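Local coordinates for fructose-2,6-bisphosphatase TIGAR B (Danio rerio, PDB 3E9D), which probably removes the 2-phosphate of fructose 2,6-bisphosphate, yielding fructose 6-phosphate, and so lowers glycolytic flux and directs sugar into the pentose phosphate pathway, at residues S221-T226 against T237-V242; F4-V9 against A178-H183; I27-S32 against L59-Q64. All coordinates share one frame; numbering follows the deposited sequence.

Interaction 1 (S221-T226 against T237-V242)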
loop_
_atom_site.group_PDB
_atom_site.type_symbol
_atom_site.label_atom_id
_atom_site.label_comp_id
_atom_site.label_asym_id
_atom_site.label_seq_id
_atom_site.Cartn_x
_atom_site.Cartn_y
_atom_site.Cartn_z
ATOM N N SER A 221 2.216 5.294 3.501
ATOM C CA SER A 221 3.190 4.490 4.246
ATOM C C SER A 221 4.439 4.245 3.414
ATOM O O SER A 221 4.394 4.322 2.181
ATOM C CB SER A 221 2.593 3.122 4.664
ATOM O OG SER A 221 1.333 3.304 5.305
ATOM N N ARG A 222 5.546 3.907 4.075
ATOM C CA ARG A 222 6.806 3.685 3.366
ATOM C C ARG A 222 7.623 2.580 4.019
ATOM O O ARG A 222 7.825 2.608 5.239
ATOM C CB ARG A 222 7.653 4.972 3.303
ATOM C CG ARG A 222 8.918 4.830 2.374
ATOM C CD ARG A 222 9.885 6.037 2.388
ATOM N NE ARG A 222 9.388 7.318 1.814
ATOM C CZ ARG A 222 8.430 7.379 0.923
ATOM N NH1 ARG A 222 7.922 6.235 0.543
ATOM N NH2 ARG A 222 7.979 8.530 0.416
ATOM N N PHE A 223 8.076 1.628 3.195
ATOM C CA PHE A 223 9.003 0.583 3.604
ATOM C C PHE A 223 10.186 0.606 2.639
ATOM O O PHE A 223 10.025 0.947 1.465
ATOM C CB PHE A 223 8.354 -0.822 3.551
ATOM C CG PHE A 223 7.282 -1.041 4.591
ATOM C CD1 PHE A 223 7.574 -1.731 5.765
ATOM C CD2 PHE A 223 5.982 -0.562 4.394
ATOM C CE1 PHE A 223 6.590 -1.930 6.752
ATOM C CE2 PHE A 223 4.984 -0.765 5.366
ATOM C CZ PHE A 223 5.301 -1.455 6.555
ATOM N N ILE A 224 11.365 0.261 3.156
ATOM C CA ILE A 224 12.537 0.035 2.338
ATOM C C ILE A 224 12.841 -1.467 2.341
ATOM O O ILE A 224 12.955 -2.091 3.424
ATOM C CB ILE A 224 13.779 0.796 2.891
ATOM C CG1 ILE A 224 13.439 2.253 3.282
ATOM C CG2 ILE A 224 14.946 0.721 1.880
ATOM C CD1 ILE A 224 12.823 3.093 2.146
ATOM N N PHE A 225 12.975 -2.039 1.143
ATOM C CA PHE A 225 13.258 -3.471 0.977
ATOM C C PHE A 225 14.685 -3.676 0.491
ATOM O O PHE A 225 15.177 -2.943 -0.373
ATOM C CB PHE A 225 12.339 -4.073 -0.087
ATOM C CG PHE A 225 10.897 -4.161 0.321
ATOM C CD1 PHE A 225 10.373 -5.374 0.773
ATOM C CD2 PHE A 225 10.062 -3.047 0.250
ATOM C CE1 PHE A 225 9.025 -5.485 1.133
ATOM C CE2 PHE A 225 8.714 -3.135 0.642
ATOM C CZ PHE A 225 8.193 -4.358 1.070
ATOM N N THR A 226 15.349 -4.678 1.042
ATOM C CA THR A 226 16.588 -5.160 0.449
ATOM C C THR A 226 16.354 -6.603 0.038
ATOM O O THR A 226 15.931 -7.429 0.858
ATOM C CB THR A 226 17.769 -5.050 1.421
ATOM O OG1 THR A 226 18.016 -3.662 1.684
ATOM C CG2 THR A 226 19.020 -5.676 0.817
ATOM N N THR A 237 15.807 -9.755 2.426
ATOM C CA THR A 237 16.647 -10.016 3.579
ATOM C C THR A 237 16.419 -8.951 4.662
ATOM O O THR A 237 16.558 -9.235 5.850
ATOM C CB THR A 237 18.109 -10.026 3.204
ATOM O OG1 THR A 237 18.395 -8.853 2.448
ATOM C CG2 THR A 237 18.445 -11.281 2.369
ATOM N N ARG A 238 16.076 -7.736 4.242
ATOM C CA ARG A 238 15.760 -6.666 5.184
ATOM C C ARG A 238 14.524 -5.910 4.710
ATOM O O ARG A 238 14.399 -5.608 3.528
ATOM C CB ARG A 238 16.940 -5.718 5.322
ATOM C CG ARG A 238 16.713 -4.575 6.320
ATOM C CD ARG A 238 18.010 -3.814 6.532
ATOM N NE ARG A 238 19.063 -4.733 6.959
ATOM C CZ ARG A 238 20.365 -4.463 6.937
ATOM N NH1 ARG A 238 20.800 -3.281 6.514
ATOM N NH2 ARG A 238 21.231 -5.378 7.356
ATOM N N ILE A 239 13.603 -5.662 5.638
ATOM C CA ILE A 239 12.450 -4.797 5.416
ATOM C C ILE A 239 12.491 -3.743 6.532
ATOM O O ILE A 239 12.521 -4.084 7.726
ATOM C CB ILE A 239 11.126 -5.603 5.434
ATOM C CG1 ILE A 239 11.185 -6.735 4.386
ATOM C CG2 ILE A 239 9.917 -4.673 5.213
ATOM C CD1 ILE A 239 10.059 -7.745 4.474
ATOM N N GLN A 240 12.546 -2.474 6.152
ATOM C CA GLN A 240 12.597 -1.391 7.125
ATOM C C GLN A 240 11.335 -0.553 6.996
ATOM O O GLN A 240 11.094 0.061 5.950
ATOM C CB GLN A 240 13.844 -0.511 6.919
ATOM C CG GLN A 240 13.857 0.811 7.751
ATOM C CD GLN A 240 14.277 0.604 9.210
ATOM O OE1 GLN A 240 15.306 -0.007 9.479
ATOM N NE2 GLN A 240 13.479 1.115 10.153
ATOM N N GLY A 241 10.535 -0.523 8.059
ATOM C CA GLY A 241 9.417 0.401 8.119
ATOM C C GLY A 241 9.940 1.815 8.305
ATOM O O GLY A 241 10.883 2.032 9.051
ATOM N N VAL A 242 9.360 2.779 7.602
ATOM C CA VAL A 242 9.772 4.192 7.772
ATOM C C VAL A 242 8.648 5.000 8.426
ATOM O O VAL A 242 8.850 5.605 9.475
ATOM C CB VAL A 242 10.243 4.830 6.434
ATOM C CG1 VAL A 242 10.743 6.267 6.622
ATOM C CG2 VAL A 242 11.338 3.955 5.759
#
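The F225 ring carries I239 on one face, where methyl CG2 stands 4.2 Å above the ring plane, offset toward the rim; F4 of the neighbouring strand meets the opposite face with its ring nearly parallel. The F223 ring leans obliquely over the same partner strand, its CD1 lying 3.7 Å from G241 CA and 3.8 Å from I239 CG2. These contacts belong to an antiparallel beta hairpin at one margin of the central sheet of the histidine phosphatase fold. G241 suits its place because a side chain there would point to the face that bears F223, with its first carbon already in contact with CE1 of that ring, so the glycine lets the ring lie over the backbone at CA. In both phenylalanines CG is anti to the carbonyl carbon (chi1 -69°), which stands the two rings next to each other above the sheet, against L194 of helix 184-197. I239 also packs on L198, a ligand of a bound potassium ion. On the other face, beta-branched I224 sets CG1 3.7 Å from V242 CG2, and its side chain reaches on to T3 and A5.

I224 and Q240 form a hydrogen-bonded pair, each N donating to the other's O at 2.8 Å with the donors in the carbonyl planes. The regular pairing ends in a classic beta bulge, where T237 and R238 both face T226. T226 OG1 is hydrogen-bonded to T3 OG1 on strand 2-10, whereas its backbone O takes T237 N at 2.8 Å and, more weakly, R238 N at 3.4 Å.

Interaction 2 (F4-V9 against A178-H183). With PO4 (phosphate ion), chain C.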
loop_
_atom_site.group_PDB
_atom_site.type_symbol
_atom_site.label_atom_id
_atom_site.label_comp_id
_atom_site.label_asym_id
_atom_site.label_seq_id
_atom_site.Cartn_x
_atom_site.Cartn_y
_atom_site.Cartn_z
ATOM N N PHE A 4 15.331 -0.954 -2.577
ATOM C CA PHE A 4 14.342 -0.046 -3.163
ATOM C C PHE A 4 13.307 0.387 -2.126
ATOM O O PHE A 4 13.044 -0.341 -1.155
ATOM C CB PHE A 4 13.673 -0.661 -4.412
ATOM C CG PHE A 4 12.747 -1.820 -4.123
ATOM C CD1 PHE A 4 11.392 -1.598 -3.878
ATOM C CD2 PHE A 4 13.228 -3.134 -4.125
ATOM C CE1 PHE A 4 10.524 -2.663 -3.598
ATOM C CE2 PHE A 4 12.370 -4.224 -3.867
ATOM C CZ PHE A 4 11.004 -3.978 -3.603
ATOM N N ALA A 5 12.777 1.592 -2.316
ATOM C CA ALA A 5 11.728 2.139 -1.469
ATOM C C ALA A 5 10.375 1.778 -2.056
ATOM O O ALA A 5 10.213 1.697 -3.290
ATOM C CB ALA A 5 11.859 3.664 -1.377
ATOM N N LEU A 6 9.409 1.542 -1.172
ATOM C CA LEU A 6 8.039 1.318 -1.592
ATOM C C LEU A 6 7.130 2.297 -0.854
ATOM O O LEU A 6 7.020 2.224 0.376
ATOM C CB LEU A 6 7.600 -0.122 -1.287
ATOM C CG LEU A 6 6.128 -0.404 -1.592
ATOM C CD1 LEU A 6 5.891 -0.387 -3.098
ATOM C CD2 LEU A 6 5.667 -1.753 -1.001
ATOM N N THR A 7 6.483 3.192 -1.601
ATOM C CA THR A 7 5.507 4.115 -1.015
ATOM C C THR A 7 4.125 3.591 -1.306
ATOM O O THR A 7 3.811 3.271 -2.453
ATOM C CB THR A 7 5.660 5.538 -1.584
ATOM O OG1 THR A 7 6.947 6.047 -1.212
ATOM C CG2 THR A 7 4.558 6.479 -1.060
ATOM N N ILE A 8 3.303 3.504 -0.270
ATOM C CA ILE A 8 1.992 2.883 -0.377
ATOM C C ILE A 8 0.923 3.916 -0.035
ATOM O O ILE A 8 0.970 4.531 1.046
ATOM C CB ILE A 8 1.858 1.718 0.627
ATOM C CG1 ILE A 8 2.935 0.644 0.369
ATOM C CG2 ILE A 8 0.414 1.108 0.565
ATOM C CD1 ILE A 8 3.037 -0.433 1.506
ATOM N N VAL A 9 -0.044 4.095 -0.933
ATOM C CA VAL A 9 -1.074 5.116 -0.750
ATOM C C VAL A 9 -2.460 4.501 -0.911
ATOM O O VAL A 9 -2.714 3.789 -1.883
ATOM C CB VAL A 9 -0.890 6.294 -1.772
ATOM C CG1 VAL A 9 -1.901 7.441 -1.514
ATOM C CG2 VAL A 9 0.560 6.816 -1.758
ATOM N N ALA A 178 9.329 2.504 -5.824
ATOM C CA ALA A 178 8.036 2.102 -6.365
ATOM C C ALA A 178 6.896 2.795 -5.628
ATOM O O ALA A 178 6.971 2.999 -4.413
ATOM C CB ALA A 178 7.872 0.586 -6.277
ATOM N N LEU A 179 5.846 3.151 -6.372
ATOM C CA LEU A 179 4.597 3.654 -5.791
ATOM C C LEU A 179 3.534 2.585 -5.930
ATOM O O LEU A 179 3.415 1.963 -6.979
ATOM C CB LEU A 179 4.145 4.928 -6.513
ATOM C CG LEU A 179 2.788 5.547 -6.141
ATOM C CD1 LEU A 179 2.845 6.042 -4.681
ATOM C CD2 LEU A 179 2.470 6.724 -7.107
ATOM N N MET A 180 2.769 2.354 -4.866
ATOM C CA MET A 180 1.712 1.358 -4.880
ATOM C C MET A 180 0.458 2.096 -4.433
ATOM O O MET A 180 0.463 2.732 -3.385
ATOM C CB MET A 180 2.063 0.193 -3.931
ATOM C CG MET A 180 0.925 -0.806 -3.634
ATOM S SD MET A 180 1.392 -2.010 -2.320
ATOM C CE MET A 180 -0.205 -2.202 -1.542
ATOM N N VAL A 181 -0.614 2.017 -5.225
ATOM C CA VAL A 181 -1.878 2.679 -4.863
ATOM C C VAL A 181 -2.958 1.606 -4.737
ATOM O O VAL A 181 -3.203 0.860 -5.679
ATOM C CB VAL A 181 -2.264 3.828 -5.845
ATOM C CG1 VAL A 181 -3.555 4.541 -5.385
ATOM C CG2 VAL A 181 -1.122 4.859 -5.913
ATOM N N SER A 182 -3.585 1.538 -3.567
ATOM C CA SER A 182 -4.464 0.433 -3.224
ATOM C C SER A 182 -5.591 0.855 -2.254
ATOM O O SER A 182 -6.078 1.997 -2.291
ATOM C CB SER A 182 -3.624 -0.747 -2.659
ATOM O OG SER A 182 -4.394 -1.941 -2.498
ATOM N N HIS A 183 -5.996 -0.079 -1.400
ATOM C CA HIS A 183 -7.235 0.028 -0.660
ATOM C C HIS A 183 -7.014 -0.272 0.828
ATOM O O HIS A 183 -6.064 -0.971 1.181
ATOM C CB HIS A 183 -8.246 -0.943 -1.259
ATOM C CG HIS A 183 -8.470 -0.727 -2.718
ATOM N ND1 HIS A 183 -9.446 0.115 -3.197
ATOM C CD2 HIS A 183 -7.816 -1.208 -3.802
ATOM C CE1 HIS A 183 -9.392 0.138 -4.518
ATOM N NE2 HIS A 183 -8.412 -0.660 -4.908
HETATM P P PO4 C . -11.520 1.029 0.127
HETATM O O1 PO4 C . -11.543 0.589 -1.315
HETATM O O2 PO4 C . -10.146 1.461 0.582
HETATM O O3 PO4 C . -12.444 2.208 0.332
HETATM O O4 PO4 C . -12.026 -0.089 1.013
#
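V9 and M180 clasp in the parallel core of the histidine phosphatase alpha/beta sheet, V9 N donating to M180 O at 2.9 Å. Both backbone polar atoms of M180 are used by strand 4-9, since its own N gives a 2.8 Å bond to T7 O that runs nearly along the C=O axis. S182 N on V9 O continues the alternation to the mouth of the active site.

Side chains sort by face. On one, L6 CD1 fits against the CB of A178 at 3.9 Å, and the small alanine leaves room for the leucine branch to lean across. The long, flexible M180 runs alongside I8, with CE 4.0 Å from I8 CG2, and both meet helix 184-197 through F186 and I187. On the other face L179 CD1 lies 3.8 Å from V9 CG2; it gets there because CG is anti to the backbone N (chi1 175°), which tips the branch over the partner strand. There I69 and A66 of helix 60-71 pack on L179 and V181.

Beyond the paired residues, S182 OG is tied to L87 O, and H183, assigned as a transition state stabiliser, occupies the N-cap position of helix 184-197. Replacing H183 with an alanine removes the imidazole, and this would probably leave phosphate O1 without one of its donors and S57 OG without its NE2 partner, with a gap opened beside H11. H11, the phosphohistidine site, follows strand 2-10 just as H183 follows strand 177-182, so this strand pairing brings the two rings together. O1 of the phosphate, an ion probably from the crystallisation liquor, lies at the edge of the H183 ring near its plane, and ND1 donates to it over 2.9 Å.

Interaction 3 (I27-S32 against L59-Q64). With PO4 (phosphate ion), chain C.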
loop_
_atom_site.group_PDB
_atom_site.type_symbol
_atom_site.label_atom_id
_atom_site.label_comp_id
_atom_site.label_asym_id
_atom_site.label_seq_id
_atom_site.Cartn_x
_atom_site.Cartn_y
_atom_site.Cartn_z
ATOM N N ILE A 27 -18.287 -2.974 -6.639
ATOM C CA ILE A 27 -18.822 -1.666 -6.939
ATOM C C ILE A 27 -17.676 -0.706 -7.295
ATOM O O ILE A 27 -16.887 -0.311 -6.433
ATOM C CB ILE A 27 -19.693 -1.165 -5.772
ATOM C CG1 ILE A 27 -20.739 -2.238 -5.432
ATOM C CG2 ILE A 27 -20.396 0.124 -6.168
ATOM C CD1 ILE A 27 -21.405 -2.060 -4.091
ATOM N N ASP A 28 -17.579 -0.338 -8.569
ATOM C CA ASP A 28 -16.397 0.364 -9.063
ATOM C C ASP A 28 -16.613 1.893 -9.118
ATOM O O ASP A 28 -16.467 2.521 -10.153
ATOM C CB ASP A 28 -15.989 -0.208 -10.434
ATOM C CG ASP A 28 -14.533 0.094 -10.807
ATOM O OD1 ASP A 28 -13.742 0.565 -9.964
ATOM O OD2 ASP A 28 -14.166 -0.165 -11.963
ATOM N N THR A 29 -16.939 2.476 -7.976
ATOM C CA THR A 29 -17.232 3.903 -7.866
ATOM C C THR A 29 -16.009 4.811 -8.113
ATOM O O THR A 29 -14.866 4.422 -7.842
ATOM C CB THR A 29 -17.709 4.217 -6.466
ATOM O OG1 THR A 29 -16.718 3.737 -5.551
ATOM C CG2 THR A 29 -19.007 3.517 -6.161
ATOM N N PRO A 30 -16.259 6.035 -8.619
ATOM C CA PRO A 30 -15.194 7.014 -8.783
ATOM C C PRO A 30 -14.910 7.838 -7.513
ATOM O O PRO A 30 -15.679 7.791 -6.547
ATOM C CB PRO A 30 -15.725 7.917 -9.903
ATOM C CG PRO A 30 -17.246 7.897 -9.702
ATOM C CD PRO A 30 -17.534 6.474 -9.241
ATOM N N LEU A 31 -13.806 8.587 -7.531
ATOM C CA LEU A 31 -13.518 9.573 -6.494
ATOM C C LEU A 31 -14.656 10.575 -6.413
ATOM O O LEU A 31 -15.256 10.926 -7.431
ATOM C CB LEU A 31 -12.236 10.343 -6.824
ATOM C CG LEU A 31 -10.892 9.599 -6.867
ATOM C CD1 LEU A 31 -9.752 10.570 -7.245
ATOM C CD2 LEU A 31 -10.629 8.944 -5.539
ATOM N N SER A 32 -14.945 11.020 -5.201
ATOM C CA SER A 32 -15.825 12.156 -4.982
ATOM C C SER A 32 -14.999 13.430 -5.165
ATOM O O SER A 32 -13.772 13.371 -5.374
ATOM C CB SER A 32 -16.386 12.110 -3.569
ATOM O OG SER A 32 -15.354 12.359 -2.632
ATOM N N LEU A 59 -9.090 -1.020 -9.857
ATOM C CA LEU A 59 -10.333 -0.319 -9.476
ATOM C C LEU A 59 -10.231 1.193 -9.720
ATOM O O LEU A 59 -9.200 1.788 -9.453
ATOM C CB LEU A 59 -10.717 -0.628 -8.012
ATOM C CG LEU A 59 -10.989 -2.126 -7.733
ATOM C CD1 LEU A 59 -11.102 -2.421 -6.223
ATOM C CD2 LEU A 59 -12.230 -2.579 -8.481
ATOM N N GLN A 60 -11.300 1.774 -10.268
ATOM C CA GLN A 60 -11.298 3.161 -10.740
ATOM C C GLN A 60 -10.816 4.153 -9.670
ATOM O O GLN A 60 -9.994 5.026 -9.967
ATOM C CB GLN A 60 -12.689 3.565 -11.254
ATOM C CG GLN A 60 -12.771 5.029 -11.658
ATOM C CD GLN A 60 -14.119 5.455 -12.215
ATOM O OE1 GLN A 60 -15.174 4.897 -11.876
ATOM N NE2 GLN A 60 -14.091 6.470 -13.070
ATOM N N ARG A 61 -11.313 4.014 -8.436
ATOM C CA ARG A 61 -10.952 4.956 -7.361
ATOM C C ARG A 61 -9.434 5.021 -7.139
ATOM O O ARG A 61 -8.894 6.086 -6.840
ATOM C CB ARG A 61 -11.703 4.652 -6.045
ATOM C CG ARG A 61 -11.505 3.234 -5.460
ATOM C CD ARG A 61 -12.670 2.901 -4.512
ATOM N NE ARG A 61 -12.531 1.619 -3.813
ATOM C CZ ARG A 61 -13.020 0.459 -4.260
ATOM N NH1 ARG A 61 -13.667 0.414 -5.417
ATOM N NH2 ARG A 61 -12.876 -0.652 -3.542
ATOM N N ALA A 62 -8.768 3.874 -7.295
ATOM C CA ALA A 62 -7.313 3.758 -7.129
ATOM C C ALA A 62 -6.562 4.278 -8.364
ATOM O O ALA A 62 -5.584 5.060 -8.251
ATOM C CB ALA A 62 -6.930 2.278 -6.830
ATOM N N ILE A 63 -7.019 3.853 -9.548
ATOM C CA ILE A 63 -6.463 4.375 -10.801
ATOM C C ILE A 63 -6.486 5.916 -10.868
ATOM O O ILE A 63 -5.484 6.535 -11.226
ATOM C CB ILE A 63 -7.177 3.786 -12.042
ATOM C CG1 ILE A 63 -6.935 2.261 -12.084
ATOM C CG2 ILE A 63 -6.676 4.488 -13.345
ATOM C CD1 ILE A 63 -7.887 1.503 -12.959
ATOM N N GLN A 64 -7.624 6.518 -10.533
ATOM C CA GLN A 64 -7.738 7.991 -10.522
ATOM C C GLN A 64 -6.762 8.664 -9.554
ATOM O O GLN A 64 -6.192 9.705 -9.863
ATOM C CB GLN A 64 -9.147 8.402 -10.146
ATOM C CG GLN A 64 -10.184 8.100 -11.184
ATOM C CD GLN A 64 -11.545 8.528 -10.702
ATOM O OE1 GLN A 64 -12.132 7.902 -9.821
ATOM N NE2 GLN A 64 -12.048 9.629 -11.260
HETATM P P PO4 C . -11.520 1.029 0.127
HETATM O O1 PO4 C . -11.543 0.589 -1.315
HETATM O O2 PO4 C . -10.146 1.461 0.582
HETATM O O3 PO4 C . -12.444 2.208 0.332
HETATM O O4 PO4 C . -12.026 -0.089 1.013
HETATM O O HOH W 1 -13.521 2.123 -7.782
HETATM O O HOH W 2 -14.439 11.135 -10.047
#
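L31 and Q64 run antiparallel alongside one another, L31 CD1 reaching within 3.7 Å of Q64 CB, and form the tight side of a contact that joins a loop to the N-terminal turn of helix 60-71 in the histidine phosphatase fold. Buried L31 also packs on H36, T65 and I68. The glutamine, long enough to bridge to the loop and carrying both acceptor and donor, takes L31 N on OE1 at 2.9 Å, while a water links its NE2 to L31 O.

The opposite end, where D28 is exposed, is held by polar links rather than apolar packing. D28 OD1 uses its syn lone pair to accept Q60 N at 2.7 Å, a place that suits a carboxylate because a helix start offers N-H groups and probably a partial positive charge. A second water fills in between D28 and R61: it donates to D28 OD1 and T29 O and accepts from R61 N and NH1.

R61 itself is buried. Its CG is wedged between backbone N and carbonyl carbon (chi1 58°), from where the extended chain carries the guanidinium into the phosphate pocket; G24 O shares NH2. Two donors converge on one oxygen, R61 NE and NH2 each 2.9 Å from phosphate O1.

How the interactions relate
Interactions 1 and 2 are neighbouring steps across one mixed sheet, with centres 11 Å apart: strand 2-10 lies between 177-182, its parallel partner, and 220-230, which runs antiparallel and leads to the outermost strand 233-246. Interaction 3 lies off the sheet, about 17 Å from interaction 2 and 28 Å from interaction 1, centre to centre, on the other side of the chain's middle from the hairpin. Along the chain, both segments of interaction 3 fall between the two strands of interaction 2, and the hairpin follows last. H183 and R61 join interactions 2 and 3 at one phosphate, consistent with strand end and helix start lining the catalytic pocket; interaction 1 extends the sheet away from it.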